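Local coordinates for D-alanyl transferase DltD (Enterococcus faecium TX0133A04, PDB 6PFX), which probably takes part in the D-alanylation of lipoteichoic acid in the cell wall of this Gram-positive bacterium, at residues N227-G230 with E231-T235; N243-Y246 with T247-R251; L257-S260 with Q261-W264; E298-S301 with D302-L306. All blocks are in the same frame, centred on the assembly; numbering follows the deposited sequence.

Overall arrangement
The four local contacts follow one another along the chain, in neighbouring helices and turns, the contact centres about 24 to 27 Å from the centre of the chain. Interactions 1 and 2 touch, Glu-233 O lying 2.9 Å from Asn-243 N, a probable hydrogen bond. Interaction 2 reaches interaction 4 where Ile-250 CD1 is 3.9 Å from Trp-300 CH2. The centres of interactions 3 and 4 are only about 8 Å apart, and Gln-261 OE1 lies 2.8 Å from Thr-304 OG1. Ser-46, His-348 and Asp-345 have charge-relay geometry consistent with the catalytic triad of SGNH hydrolases; Phe-245 of interaction 2 touches Asp-345, and both it and Trp-300 of interaction 4 touch Thr-346.

Interaction 1. Residues N227-G230 with E231-T235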
loop_
_atom_site.group_PDB
_atom_site.type_symbol
_atom_site.label_atom_id
_atom_site.label_comp_id
_atom_site.label_asym_id
_atom_site.label_seq_id
_atom_site.Cartn_x
_atom_site.Cartn_y
_atom_site.Cartn_z
ATOM N N ASN A 227 -6.571 -24.443 0.164
ATOM C CA ASN A 227 -6.102 -25.283 1.256
ATOM C C ASN A 227 -5.186 -26.385 0.740
ATOM O O ASN A 227 -4.182 -26.711 1.385
ATOM C CB ASN A 227 -7.287 -25.885 2.007
ATOM C CG ASN A 227 -7.965 -24.896 2.924
ATOM O OD1 ASN A 227 -7.354 -23.938 3.400
ATOM N ND2 ASN A 227 -9.227 -25.152 3.219
ATOM N N GLN A 228 -5.498 -26.954 -0.434
ATOM C CA GLN A 228 -4.635 -27.999 -0.977
ATOM C C GLN A 228 -3.265 -27.444 -1.344
ATOM O O GLN A 228 -2.234 -28.038 -1.006
ATOM C CB GLN A 228 -5.271 -28.668 -2.192
ATOM C CG GLN A 228 -6.519 -29.470 -1.894
ATOM C CD GLN A 228 -7.289 -29.850 -3.153
ATOM O OE1 GLN A 228 -7.131 -29.232 -4.206
ATOM N NE2 GLN A 228 -8.125 -30.876 -3.046
ATOM N N ILE A 229 -3.233 -26.288 -2.004
ATOM C CA ILE A 229 -1.958 -25.697 -2.383
ATOM C C ILE A 229 -1.190 -25.267 -1.141
ATOM O O ILE A 229 0.013 -25.532 -1.019
ATOM C CB ILE A 229 -2.199 -24.541 -3.371
ATOM C CG1 ILE A 229 -2.804 -25.088 -4.669
ATOM C CG2 ILE A 229 -0.909 -23.814 -3.659
ATOM C CD1 ILE A 229 -3.263 -24.010 -5.650
ATOM N N GLY A 230 -1.863 -24.615 -0.192
ATOM C CA GLY A 230 -1.182 -24.209 1.025
ATOM C C GLY A 230 -0.561 -25.387 1.747
ATOM O O GLY A 230 0.590 -25.330 2.186
ATOM N N GLU A 231 -1.314 -26.478 1.881
ATOM C CA GLU A 231 -0.778 -27.639 2.584
ATOM C C GLU A 231 0.469 -28.167 1.887
ATOM O O GLU A 231 1.473 -28.480 2.537
ATOM C CB GLU A 231 -1.851 -28.720 2.682
ATOM C CG GLU A 231 -1.526 -29.871 3.606
ATOM C CD GLU A 231 -2.710 -30.801 3.771
ATOM O OE1 GLU A 231 -3.474 -30.978 2.791
ATOM O OE2 GLU A 231 -2.882 -31.336 4.887
ATOM N N ARG A 232 0.423 -28.266 0.559
ATOM C CA ARG A 232 1.538 -28.826 -0.200
ATOM C C ARG A 232 2.762 -27.923 -0.161
ATOM O O ARG A 232 3.889 -28.418 -0.275
ATOM C CB ARG A 232 1.049 -29.071 -1.634
ATOM C CG ARG A 232 2.040 -29.630 -2.630
ATOM C CD ARG A 232 1.441 -29.501 -4.057
ATOM N NE ARG A 232 -0.001 -29.773 -4.067
ATOM C CZ ARG A 232 -0.884 -29.212 -4.896
ATOM N NH1 ARG A 232 -0.496 -28.327 -5.805
ATOM N NH2 ARG A 232 -2.169 -29.530 -4.802
ATOM N N GLU A 233 2.576 -26.616 0.014
ATOM C CA GLU A 233 3.670 -25.661 -0.103
ATOM C C GLU A 233 4.249 -25.233 1.237
ATOM O O GLU A 233 5.124 -24.363 1.262
ATOM C CB GLU A 233 3.219 -24.452 -0.928
ATOM C CG GLU A 233 2.791 -24.897 -2.326
ATOM C CD GLU A 233 2.863 -23.817 -3.382
ATOM O OE1 GLU A 233 3.212 -22.668 -3.051
ATOM O OE2 GLU A 233 2.561 -24.130 -4.559
ATOM N N THR A 234 3.818 -25.850 2.338
ATOM C CA THR A 234 4.259 -25.476 3.677
ATOM C C THR A 234 4.662 -26.700 4.482
ATOM O O THR A 234 4.436 -26.777 5.695
ATOM C CB THR A 234 3.178 -24.691 4.416
ATOM O OG1 THR A 234 2.001 -25.505 4.573
ATOM C CG2 THR A 234 2.807 -23.410 3.647
ATOM N N THR A 235 5.305 -27.660 3.836
ATOM C CA THR A 235 5.595 -28.922 4.495
ATOM C C THR A 235 6.922 -28.959 5.248
ATOM O O THR A 235 7.194 -29.965 5.908
ATOM C CB THR A 235 5.611 -30.050 3.463
ATOM O OG1 THR A 235 6.644 -29.767 2.513
ATOM C CG2 THR A 235 4.281 -30.170 2.763
#
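In the C-terminal turn of helix 219-233 a threonine hydroxyl bonds back to Gly-230 O. Thr-234 OG1 donates to this oxygen at 2.8 Å, while Glu-233 N, at 3.2 Å, comes from above the carbonyl plane, on the opposite face from the hydroxyl. Thr-234 N lies near the same oxygen at a poor angle, so the hydroxyl, not this N-H, makes the bond from Thr-234. A chi1 of 62° sets OG1 between the backbone N and the carbonyl carbon, and thereby points it back at the helix. Glu-233 N also bonds to Ile-229 O at 3.0 Å. Before this point the ladder is regular: Glu-231 N to Asn-227 O is 2.9 Å and Arg-232 N to Gln-228 O is 3.1 Å. Ile-229 and Glu-233 run side by side, CG2 lying 3.6 Å from OE2, and both side chains also touch Trp-351 of helix 351-365. The guanidinium of Arg-232, its chain bent at chi3, has Gln-228 O and Ile-229 CA over one face. This is a C-terminal helical turn in which a four-residue and a three-residue, 3-10-like step share Glu-233 N while the Thr-234 hydroxyl takes the Gly-230 carbonyl.

Interaction 2. Residues N243-Y246 with T247-R251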
loop_
_atom_site.group_PDB
_atom_site.type_symbol
_atom_site.label_atom_id
_atom_site.label_comp_id
_atom_site.label_asym_id
_atom_site.label_seq_id
_atom_site.Cartn_x
_atom_site.Cartn_y
_atom_site.Cartn_z
ATOM N N ASN A 243 7.606 -23.090 1.980
ATOM C CA ASN A 243 8.890 -23.775 2.115
ATOM C C ASN A 243 10.084 -22.894 1.745
ATOM O O ASN A 243 11.046 -22.804 2.512
ATOM C CB ASN A 243 8.885 -25.076 1.307
ATOM C CG ASN A 243 7.995 -26.132 1.923
ATOM O OD1 ASN A 243 7.386 -25.911 2.965
ATOM N ND2 ASN A 243 7.912 -27.290 1.276
ATOM N N ASP A 244 10.065 -22.245 0.572
ATOM C CA ASP A 244 11.269 -21.515 0.168
ATOM C C ASP A 244 11.519 -20.307 1.066
ATOM O O ASP A 244 12.675 -19.961 1.331
ATOM C CB ASP A 244 11.232 -21.148 -1.319
ATOM C CG ASP A 244 10.124 -20.180 -1.669
ATOM O OD1 ASP A 244 9.143 -20.089 -0.909
ATOM O OD2 ASP A 244 10.224 -19.513 -2.724
ATOM N N PHE A 245 10.455 -19.683 1.575
ATOM C CA PHE A 245 10.617 -18.586 2.518
ATOM C C PHE A 245 11.269 -19.083 3.798
ATOM O O PHE A 245 12.192 -18.456 4.328
ATOM C CB PHE A 245 9.253 -17.983 2.830
ATOM C CG PHE A 245 9.305 -16.794 3.749
ATOM C CD1 PHE A 245 9.358 -16.956 5.121
ATOM C CD2 PHE A 245 9.302 -15.509 3.238
ATOM C CE1 PHE A 245 9.389 -15.857 5.958
ATOM C CE2 PHE A 245 9.333 -14.414 4.075
ATOM C CZ PHE A 245 9.382 -14.587 5.430
ATOM N N TYR A 246 10.798 -20.213 4.317
ATOM C CA TYR A 246 11.389 -20.747 5.532
ATOM C C TYR A 246 12.869 -21.047 5.319
ATOM O O TYR A 246 13.726 -20.631 6.112
ATOM C CB TYR A 246 10.631 -21.995 5.996
ATOM C CG TYR A 246 11.249 -22.569 7.257
ATOM C CD1 TYR A 246 11.020 -21.975 8.495
ATOM C CD2 TYR A 246 12.093 -23.672 7.202
ATOM C CE1 TYR A 246 11.599 -22.464 9.637
ATOM C CE2 TYR A 246 12.673 -24.172 8.353
ATOM C CZ TYR A 246 12.413 -23.556 9.564
ATOM O OH TYR A 246 12.964 -23.997 10.738
ATOM N N THR A 247 13.186 -21.741 4.224
ATOM C CA THR A 247 14.560 -22.152 3.963
ATOM C C THR A 247 15.489 -20.952 3.827
ATOM O O THR A 247 16.575 -20.929 4.416
ATOM C CB THR A 247 14.594 -23.022 2.710
ATOM O OG1 THR A 247 13.804 -24.197 2.935
ATOM C CG2 THR A 247 16.014 -23.442 2.378
ATOM N N HIS A 248 15.074 -19.936 3.068
ATOM C CA HIS A 248 15.967 -18.834 2.739
ATOM C C HIS A 248 15.964 -17.716 3.769
ATOM O O HIS A 248 16.961 -16.993 3.872
ATOM C CB HIS A 248 15.608 -18.253 1.367
ATOM C CG HIS A 248 15.779 -19.223 0.240
ATOM N ND1 HIS A 248 15.198 -19.043 -0.996
ATOM C CD2 HIS A 248 16.472 -20.384 0.165
ATOM C CE1 HIS A 248 15.522 -20.053 -1.784
ATOM N NE2 HIS A 248 16.292 -20.883 -1.103
ATOM N N ARG A 249 14.897 -17.564 4.551
ATOM C CA ARG A 249 14.794 -16.419 5.438
ATOM C C ARG A 249 14.735 -16.747 6.919
ATOM O O ARG A 249 15.037 -15.863 7.729
ATOM C CB ARG A 249 13.570 -15.560 5.069
ATOM C CG ARG A 249 13.625 -15.027 3.633
ATOM C CD ARG A 249 12.685 -13.858 3.409
ATOM N NE ARG A 249 13.000 -12.732 4.285
ATOM C CZ ARG A 249 13.886 -11.779 4.006
ATOM N NH1 ARG A 249 14.566 -11.802 2.868
ATOM N NH2 ARG A 249 14.090 -10.799 4.877
ATOM N N ILE A 250 14.366 -17.970 7.306
ATOM C CA ILE A 250 14.095 -18.306 8.697
ATOM C C ILE A 250 15.077 -19.347 9.240
ATOM O O ILE A 250 15.604 -19.202 10.348
ATOM C CB ILE A 250 12.636 -18.776 8.901
ATOM C CG1 ILE A 250 11.616 -17.720 8.472
ATOM C CG2 ILE A 250 12.433 -19.165 10.376
ATOM C CD1 ILE A 250 11.741 -16.401 9.205
ATOM N N ARG A 251 15.310 -20.421 8.480
ATOM C CA ARG A 251 15.961 -21.605 9.033
ATOM C C ARG A 251 17.294 -21.281 9.700
ATOM O O ARG A 251 17.589 -21.789 10.788
ATOM C CB ARG A 251 16.159 -22.647 7.930
ATOM C CG ARG A 251 16.807 -23.922 8.420
ATOM C CD ARG A 251 16.937 -24.968 7.329
ATOM N NE ARG A 251 17.481 -26.206 7.886
ATOM C CZ ARG A 251 17.498 -27.378 7.260
ATOM N NH1 ARG A 251 16.993 -27.494 6.040
ATOM N NH2 ARG A 251 18.017 -28.438 7.863
#
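Phe-245 and Tyr-246 lie against the side chains four and five residues on, in helix 243-250, whose last turn widens to a pi-type turn. Arg-249 CB sits almost squarely over the Phe-245 ring, 4.2 Å from its centroid and 9° off the normal, a CH-pi contact. Chi1 and chi2 of the arginine carry CD to 3.5 Å from Phe-245 CE2; the bend at chi3 then turns NE and the guanidinium, whose plane is 45° from that of the ring. Ile-250 serves both aromatics with separate branches. Its CG1, beside the backbone N, approaches Phe-245 CE1 obliquely at 3.8 Å. Its CG2 lies anti to that N and meets Tyr-246 CE1 at 3.5 Å, the two side chains crossing at about a right angle. Tyr-246 further receives Arg-251 CA over one face, displaced from the ring centre, while Arg-251 CB approaches CE2. Beyond the segments, Phe-245 also packs against the loop of the probable triad, and Ile-250 packs on Leu-257. At the start of the helix, Asp-244 OD1 makes a salt bridge with Lys-242 NZ. The backbone shows how the turn widens: Tyr-246 O accepts Ile-250 N at 3.0 Å, a four-residue step, and also Arg-251 N at 2.9 Å, a five-residue step.

Interaction 3. Residues L257-S260 with Q261-W264; sequences LKQS and QKNW
Ser-260 OG, packed 3.6 Å from Gln-261 CG, is gripped by two partners in a run of overlapping beta turns. It donates to Leu-257 O at 2.7 Å and accepts from a water at 2.8 Å; that water in turn accepts from Gln-261 NE2 and so bridges the two side chains. Leu-257 O also takes Ser-260 N from the same face of its plane, which closes a type II turn with Gln-259 at positive phi (62°). The next turn, type I from Gln-259 to Lys-262, rests on a weak bond of 3.3 Å from Lys-262 N to Gln-259 O. Across it the bent Gln-259 chain meets Lys-262 at about a right angle, with NE2 3.7 Å from Lys-262 CB. A third turn, also type I, closes through Trp-264 N on Gln-261 O. Gln-261 runs extended beyond CG, its OE1 bonded to Thr-304 OG1 of helix 298-304, while its CG sits over the centre of the Trp-264 ring. Successive turns overlap by two residues, carrying the chain past the C-terminal end of that helix. A second water receives Asn-263 N at 3.0 Å and donates to Ser-260 O at 2.8 Å.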
loop_
_atom_site.group_PDB
_atom_site.type_symbol
_atom_site.label_atom_id
_atom_site.label_comp_id
_atom_site.label_asym_id
_atom_site.label_seq_id
_atom_site.Cartn_x
_atom_site.Cartn_y
_atom_site.Cartn_z
ATOM N N LEU A 257 15.099 -16.552 16.781
ATOM C CA LEU A 257 13.865 -15.811 16.552
ATOM C C LEU A 257 12.823 -16.088 17.622
ATOM O O LEU A 257 11.848 -15.339 17.728
ATOM C CB LEU A 257 13.335 -16.121 15.151
ATOM C CG LEU A 257 14.219 -15.595 14.019
ATOM C CD1 LEU A 257 13.827 -16.144 12.667
ATOM C CD2 LEU A 257 14.149 -14.070 13.989
ATOM N N LYS A 258 13.008 -17.117 18.440
ATOM C CA LYS A 258 12.038 -17.389 19.489
ATOM C C LYS A 258 11.978 -16.221 20.467
ATOM O O LYS A 258 13.004 -15.778 20.993
ATOM C CB LYS A 258 12.399 -18.672 20.231
ATOM C CG LYS A 258 11.319 -19.101 21.193
ATOM C CD LYS A 258 11.746 -20.332 22.021
ATOM C CE LYS A 258 10.642 -20.752 22.970
ATOM N NZ LYS A 258 9.546 -21.387 22.206
ATOM N N GLN A 259 10.763 -15.736 20.718
ATOM C CA GLN A 259 10.476 -14.619 21.618
ATOM C C GLN A 259 11.112 -13.302 21.179
ATOM O O GLN A 259 11.114 -12.332 21.952
ATOM C CB GLN A 259 10.827 -14.925 23.085
ATOM C CG GLN A 259 9.877 -15.884 23.763
ATOM C CD GLN A 259 8.465 -15.327 23.908
ATOM O OE1 GLN A 259 7.533 -15.800 23.259
ATOM N NE2 GLN A 259 8.304 -14.326 24.766
ATOM N N SER A 260 11.629 -13.227 19.947
ATOM C CA SER A 260 12.371 -12.050 19.511
ATOM C C SER A 260 11.485 -10.831 19.319
ATOM O O SER A 260 12.006 -9.713 19.271
ATOM C CB SER A 260 13.118 -12.337 18.208
ATOM O OG SER A 260 12.215 -12.707 17.182
ATOM N N GLN A 261 10.168 -11.020 19.216
ATOM C CA GLN A 261 9.221 -9.942 18.945
ATOM C C GLN A 261 8.302 -9.669 20.129
ATOM O O GLN A 261 7.289 -8.986 19.974
ATOM C CB GLN A 261 8.415 -10.292 17.690
ATOM C CG GLN A 261 9.327 -10.582 16.506
ATOM C CD GLN A 261 8.608 -11.032 15.232
ATOM O OE1 GLN A 261 7.400 -11.253 15.214
ATOM N NE2 GLN A 261 9.375 -11.184 14.160
ATOM N N LYS A 262 8.656 -10.147 21.322
ATOM C CA LYS A 262 7.746 -10.022 22.456
ATOM C C LYS A 262 7.437 -8.567 22.812
ATOM O O LYS A 262 6.360 -8.281 23.352
ATOM C CB LYS A 262 8.324 -10.751 23.671
ATOM C CG LYS A 262 9.556 -10.105 24.254
ATOM C CD LYS A 262 10.121 -10.943 25.401
ATOM C CE LYS A 262 11.421 -10.349 25.923
ATOM N NZ LYS A 262 11.953 -11.102 27.093
ATOM N N ASN A 263 8.347 -7.637 22.526
ATOM C CA ASN A 263 8.123 -6.240 22.883
ATOM C C ASN A 263 7.835 -5.354 21.681
ATOM O O ASN A 263 7.780 -4.125 21.827
ATOM C CB ASN A 263 9.298 -5.688 23.688
ATOM C CG ASN A 263 9.473 -6.404 25.008
ATOM O OD1 ASN A 263 8.529 -6.555 25.784
ATOM N ND2 ASN A 263 10.674 -6.876 25.254
ATOM N N TRP A 264 7.618 -5.947 20.508
ATOM C CA TRP A 264 7.335 -5.171 19.308
ATOM C C TRP A 264 5.939 -4.558 19.384
ATOM O O TRP A 264 4.987 -5.192 19.849
ATOM C CB TRP A 264 7.453 -6.071 18.079
ATOM C CG TRP A 264 8.868 -6.375 17.653
ATOM C CD1 TRP A 264 10.019 -6.245 18.396
ATOM C CD2 TRP A 264 9.274 -6.868 16.374
ATOM N NE1 TRP A 264 11.114 -6.606 17.636
ATOM C CE2 TRP A 264 10.677 -7.014 16.400
ATOM C CE3 TRP A 264 8.581 -7.208 15.204
ATOM C CZ2 TRP A 264 11.395 -7.483 15.301
ATOM C CZ3 TRP A 264 9.295 -7.672 14.113
ATOM C CH2 TRP A 264 10.686 -7.789 14.165
HETATM O O HOH W 1 11.084 -7.943 21.294
HETATM O O HOH W 2 12.417 -10.985 14.961
#

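Interaction 4. Residues E298-S301 with D302-L306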
loop_
_atom_site.group_PDB
_atom_site.type_symbol
_atom_site.label_atom_id
_atom_site.label_comp_id
_atom_site.label_asym_id
_atom_site.label_seq_id
_atom_site.Cartn_x
_atom_site.Cartn_y
_atom_site.Cartn_z
ATOM N N GLU A 298 -0.654 -16.823 13.203
ATOM C CA GLU A 298 -0.629 -17.050 14.644
ATOM C C GLU A 298 0.400 -18.104 15.046
ATOM O O GLU A 298 0.974 -18.018 16.135
ATOM C CB GLU A 298 -2.013 -17.431 15.168
ATOM C CG GLU A 298 -2.134 -17.263 16.680
ATOM C CD GLU A 298 -3.517 -17.589 17.199
ATOM O OE1 GLU A 298 -3.707 -17.543 18.430
ATOM O OE2 GLU A 298 -4.410 -17.892 16.377
ATOM N N LYS A 299 0.670 -19.092 14.194
ATOM C CA LYS A 299 1.714 -20.055 14.532
ATOM C C LYS A 299 3.060 -19.354 14.650
ATOM O O LYS A 299 3.882 -19.691 15.509
ATOM C CB LYS A 299 1.776 -21.167 13.494
ATOM C CG LYS A 299 0.618 -22.137 13.584
ATOM C CD LYS A 299 0.681 -23.181 12.490
ATOM C CE LYS A 299 -0.546 -24.076 12.549
ATOM N NZ LYS A 299 -0.645 -25.016 11.400
ATOM N N TRP A 300 3.287 -18.350 13.802
ATOM C CA TRP A 300 4.519 -17.579 13.844
ATOM C C TRP A 300 4.545 -16.610 15.022
ATOM O O TRP A 300 5.552 -16.528 15.727
ATOM C CB TRP A 300 4.684 -16.806 12.536
ATOM C CG TRP A 300 5.959 -16.065 12.469
ATOM C CD1 TRP A 300 6.130 -14.706 12.364
ATOM C CD2 TRP A 300 7.269 -16.632 12.529
ATOM N NE1 TRP A 300 7.475 -14.404 12.343
ATOM C CE2 TRP A 300 8.189 -15.570 12.447
ATOM C CE3 TRP A 300 7.754 -17.940 12.642
ATOM C CZ2 TRP A 300 9.558 -15.778 12.468
ATOM C CZ3 TRP A 300 9.108 -18.138 12.667
ATOM C CH2 TRP A 300 9.995 -17.066 12.578
ATOM N N SER A 301 3.457 -15.877 15.277
ATOM C CA SER A 301 3.464 -14.969 16.421
ATOM C C SER A 301 3.539 -15.740 17.736
ATOM O O SER A 301 4.115 -15.244 18.710
ATOM C CB SER A 301 2.248 -14.035 16.383
ATOM O OG SER A 301 1.026 -14.748 16.410
ATOM N N ASP A 302 2.966 -16.947 17.792
ATOM C CA ASP A 302 3.142 -17.777 18.978
ATOM C C ASP A 302 4.626 -18.005 19.249
ATOM O O ASP A 302 5.077 -17.977 20.400
ATOM C CB ASP A 302 2.461 -19.132 18.780
ATOM C CG ASP A 302 0.950 -19.095 18.975
ATOM O OD1 ASP A 302 0.372 -18.081 19.428
ATOM O OD2 ASP A 302 0.330 -20.129 18.654
ATOM N N TYR A 303 5.399 -18.229 18.187
ATOM C CA TYR A 303 6.820 -18.506 18.340
ATOM C C TYR A 303 7.622 -17.251 18.661
ATOM O O TYR A 303 8.469 -17.266 19.562
ATOM C CB TYR A 303 7.356 -19.155 17.066
ATOM C CG TYR A 303 8.794 -19.575 17.141
ATOM C CD1 TYR A 303 9.192 -20.561 18.019
ATOM C CD2 TYR A 303 9.752 -19.014 16.319
ATOM C CE1 TYR A 303 10.487 -20.959 18.093
ATOM C CE2 TYR A 303 11.071 -19.411 16.385
ATOM C CZ TYR A 303 11.427 -20.394 17.280
ATOM O OH TYR A 303 12.726 -20.831 17.392
ATOM N N THR A 304 7.376 -16.153 17.938
ATOM C CA THR A 304 8.185 -14.961 18.132
ATOM C C THR A 304 7.733 -14.133 19.329
ATOM O O THR A 304 8.468 -13.240 19.761
ATOM C CB THR A 304 8.117 -14.023 16.920
ATOM O OG1 THR A 304 6.782 -13.506 16.815
ATOM C CG2 THR A 304 8.508 -14.716 15.629
ATOM N N GLY A 305 6.524 -14.378 19.838
ATOM C CA GLY A 305 5.967 -13.610 20.927
ATOM C C GLY A 305 5.273 -12.328 20.527
ATOM O O GLY A 305 4.801 -11.599 21.407
ATOM N N LEU A 306 5.218 -12.010 19.240
ATOM C CA LEU A 306 4.469 -10.845 18.794
ATOM C C LEU A 306 3.042 -10.938 19.311
ATOM O O LEU A 306 2.377 -11.965 19.145
ATOM C CB LEU A 306 4.456 -10.811 17.271
ATOM C CG LEU A 306 3.841 -9.546 16.660
ATOM C CD1 LEU A 306 4.836 -8.381 16.793
ATOM C CD2 LEU A 306 3.436 -9.795 15.220
HETATM O O HOH W 3 0.253 -15.462 18.901
HETATM O O HOH W 4 1.805 -14.118 20.763
#
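With CG of Trp-300 anti to the backbone N and Thr-304 at chi1 67°, which turns its CG2 anti to the carbonyl carbon, the indole and the methyl group meet one helical turn apart. CG2 stands over the indole face, 3.6 Å from the centroid of the five-membered ring and 26° off its normal, a CH-pi contact. Tyr-303 approaches the other end of the same side chain: CD2 is 3.8 Å from Trp-300 CZ3, with the two ring planes inclined at 42°.

The helix ends where Gly-305, with positive phi, leaves the helical backbone. Its N still donates to Ser-301 O at 2.8 Å, and Thr-304 N holds Trp-300 O at 2.9 Å. Just beyond, Leu-306 N bonds to Thr-304 OG1 at 3.3 Å, forming an ST turn; the same OG1 is also hydrogen-bonded to Gln-261 OE1 of the preceding turns. Nearby, a water links Ser-301 OG with Asp-302 OD1, each at 2.7 Å; Ser-301 OG is also bonded to Gln-308 NE2. Glu-298 OE1 lies 4.2 Å from Asp-302 OD1, a like-charged pair that probably repels mildly.

Phe-239 meets Trp-300 edge-to-face, and Glu-254 O accepts the Tyr-303 hydroxyl. The short helix 298-304 follows strand 288-293 of the parallel sheet and precedes helix 308-323; the turns after helix 254-257 run along its C-terminal end, and Glu-298 at its start is backbone-bonded to Ala-337.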